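Local structure of high potential iron-sulfur protein (Rhodothermus marinus, 3H31) at residues Q23-D26 and H27-P31. The protein probably carries electrons in the aerobic respiratory chain through a bound [4Fe-4S] cluster, this chain being its cluster-binding domain. Residues are numbered along the deposited sequence; the frame is centred on the assembly and turned at random. Where two conformers were deposited one is given.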
loop_
_atom_site.group_PDB
_atom_site.type_symbol
_atom_site.label_atom_id
_atom_site.label_comp_id
_atom_site.label_asym_id
_atom_site.label_seq_id
_atom_site.Cartn_x
_atom_site.Cartn_y
_atom_site.Cartn_z
ATOM N N GLN A 23 9.772 -2.127 -0.555
ATOM C CA GLN A 23 9.341 -2.768 -1.781
ATOM C C GLN A 23 7.831 -2.676 -1.972
ATOM O O GLN A 23 7.153 -3.609 -2.364
ATOM C CB GLN A 23 9.837 -4.237 -1.897
ATOM C CG GLN A 23 11.353 -4.321 -1.794
ATOM C CD GLN A 23 11.695 -5.801 -1.827
ATOM O OE1 GLN A 23 12.169 -6.305 -0.789
ATOM N NE2 GLN A 23 11.507 -6.440 -2.963
ATOM N N TYR A 24 7.257 -1.498 -1.733
ATOM C CA TYR A 24 5.824 -1.330 -1.972
ATOM C C TYR A 24 5.524 -1.656 -3.456
ATOM O O TYR A 24 6.193 -1.123 -4.342
ATOM C CB TYR A 24 5.328 0.128 -1.573
ATOM C CG TYR A 24 3.871 0.174 -2.070
ATOM C CD1 TYR A 24 2.867 -0.465 -1.341
ATOM C CD2 TYR A 24 3.535 0.746 -3.301
ATOM C CE1 TYR A 24 1.564 -0.494 -1.807
ATOM C CE2 TYR A 24 2.263 0.644 -3.781
ATOM C CZ TYR A 24 1.270 0.071 -3.060
ATOM O OH TYR A 24 0.017 -0.058 -3.545
ATOM N N THR A 25 4.452 -2.425 -3.648
ATOM C CA THR A 25 3.951 -2.721 -4.980
ATOM C C THR A 25 2.443 -2.691 -4.934
ATOM O O THR A 25 1.822 -3.086 -3.944
ATOM C CB THR A 25 4.449 -4.088 -5.455
ATOM O OG1 THR A 25 3.939 -4.393 -6.753
ATOM C CG2 THR A 25 4.069 -5.259 -4.512
ATOM N N ASP A 26 1.815 -2.279 -6.040
ATOM C CA ASP A 26 0.394 -2.428 -6.215
ATOM C C ASP A 26 -0.093 -3.876 -6.407
ATOM O O ASP A 26 -1.278 -4.151 -6.234
ATOM C CB ASP A 26 -0.093 -1.629 -7.433
ATOM C CG ASP A 26 -0.455 -0.198 -7.279
ATOM O OD1 ASP A 26 -0.232 0.399 -6.196
ATOM O OD2 ASP A 26 -0.992 0.372 -8.293
ATOM N N HIS A 27 0.809 -4.743 -6.851
ATOM C CA HIS A 27 0.493 -6.103 -7.242
ATOM C C HIS A 27 1.277 -7.064 -6.357
ATOM O O HIS A 27 2.368 -7.458 -6.729
ATOM C CB HIS A 27 0.794 -6.377 -8.751
ATOM C CG HIS A 27 -0.113 -5.644 -9.690
ATOM N ND1 HIS A 27 0.174 -4.379 -10.165
ATOM C CD2 HIS A 27 -1.245 -6.062 -10.299
ATOM C CE1 HIS A 27 -0.820 -4.037 -11.037
ATOM N NE2 HIS A 27 -1.687 -5.030 -11.106
ATOM N N SER A 28 0.728 -7.441 -5.201
ATOM C CA SER A 28 1.445 -8.306 -4.311
ATOM C C SER A 28 1.949 -9.579 -5.020
ATOM O O SER A 28 1.138 -10.172 -5.751
ATOM C CB SER A 28 0.549 -8.773 -3.177
ATOM O OG SER A 28 1.330 -9.670 -2.391
ATOM N N PRO A 29 3.193 -9.972 -4.725
ATOM C CA PRO A 29 3.690 -11.253 -5.257
ATOM C C PRO A 29 3.051 -12.446 -4.577
ATOM O O PRO A 29 3.238 -13.552 -5.074
ATOM C CB PRO A 29 5.174 -11.211 -4.925
ATOM C CG PRO A 29 5.389 -10.215 -3.903
ATOM C CD PRO A 29 4.227 -9.285 -3.942
ATOM N N TYR A 30 2.357 -12.236 -3.455
ATOM C CA TYR A 30 1.878 -13.358 -2.659
ATOM C C TYR A 30 0.391 -13.393 -2.669
ATOM O O TYR A 30 -0.319 -12.436 -2.375
ATOM C CB TYR A 30 2.338 -13.213 -1.208
ATOM C CG TYR A 30 3.823 -12.923 -1.288
ATOM C CD1 TYR A 30 4.353 -11.743 -0.869
ATOM C CD2 TYR A 30 4.676 -13.894 -1.803
ATOM C CE1 TYR A 30 5.714 -11.548 -0.956
ATOM C CE2 TYR A 30 6.027 -13.719 -1.917
ATOM C CZ TYR A 30 6.559 -12.510 -1.490
ATOM O OH TYR A 30 7.899 -12.380 -1.614
ATOM N N PRO A 31 -0.157 -14.564 -2.986
ATOM C CA PRO A 31 -1.611 -14.674 -3.053
ATOM C C PRO A 31 -2.265 -14.389 -1.728
ATOM O O PRO A 31 -3.394 -13.902 -1.694
ATOM C CB PRO A 31 -1.856 -16.133 -3.496
ATOM C CG PRO A 31 -0.524 -16.723 -3.808
ATOM C CD PRO A 31 0.554 -15.830 -3.300
#
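With chi1 at 179°, Thr25 swings OG1 opposite its own backbone N and forward along the chain, where it accepts a nearly straight hydrogen bond from His27 N (3.2 Å). The same rotation lays its CG2 methyl 4.0 Å from Ser28 CA and beside Pro29 CD. Replaced by alanine, the position loses both hydroxyl and methyl, and His27 N would probably be left without this acceptor, with a gap beside Ser28 and Pro29. The His27 ring leans obliquely toward the preceding peptide, CG 3.7 Å from Asp26 C. Tyr24 OH donates to Asp26 OD1 (2.7 Å) on the anti side of the carboxylate, 17° out of its plane, while OD2 accepts from Cys5 N; two bonds therefore fix the buried carboxylate. Further on, Ser28 OG accepts from Tyr30 N (3.0 Å), closing an ST turn. Backbone bonds from Thr25 to Tyr65 and from Ser28 to Asn63 tie the segment to the loop preceding cluster ligand Cys66. This irregular connection follows the Schellman motif ending helix 13-21 and places Tyr24 against the [4Fe-4S] cluster, as in the HiPIP fold.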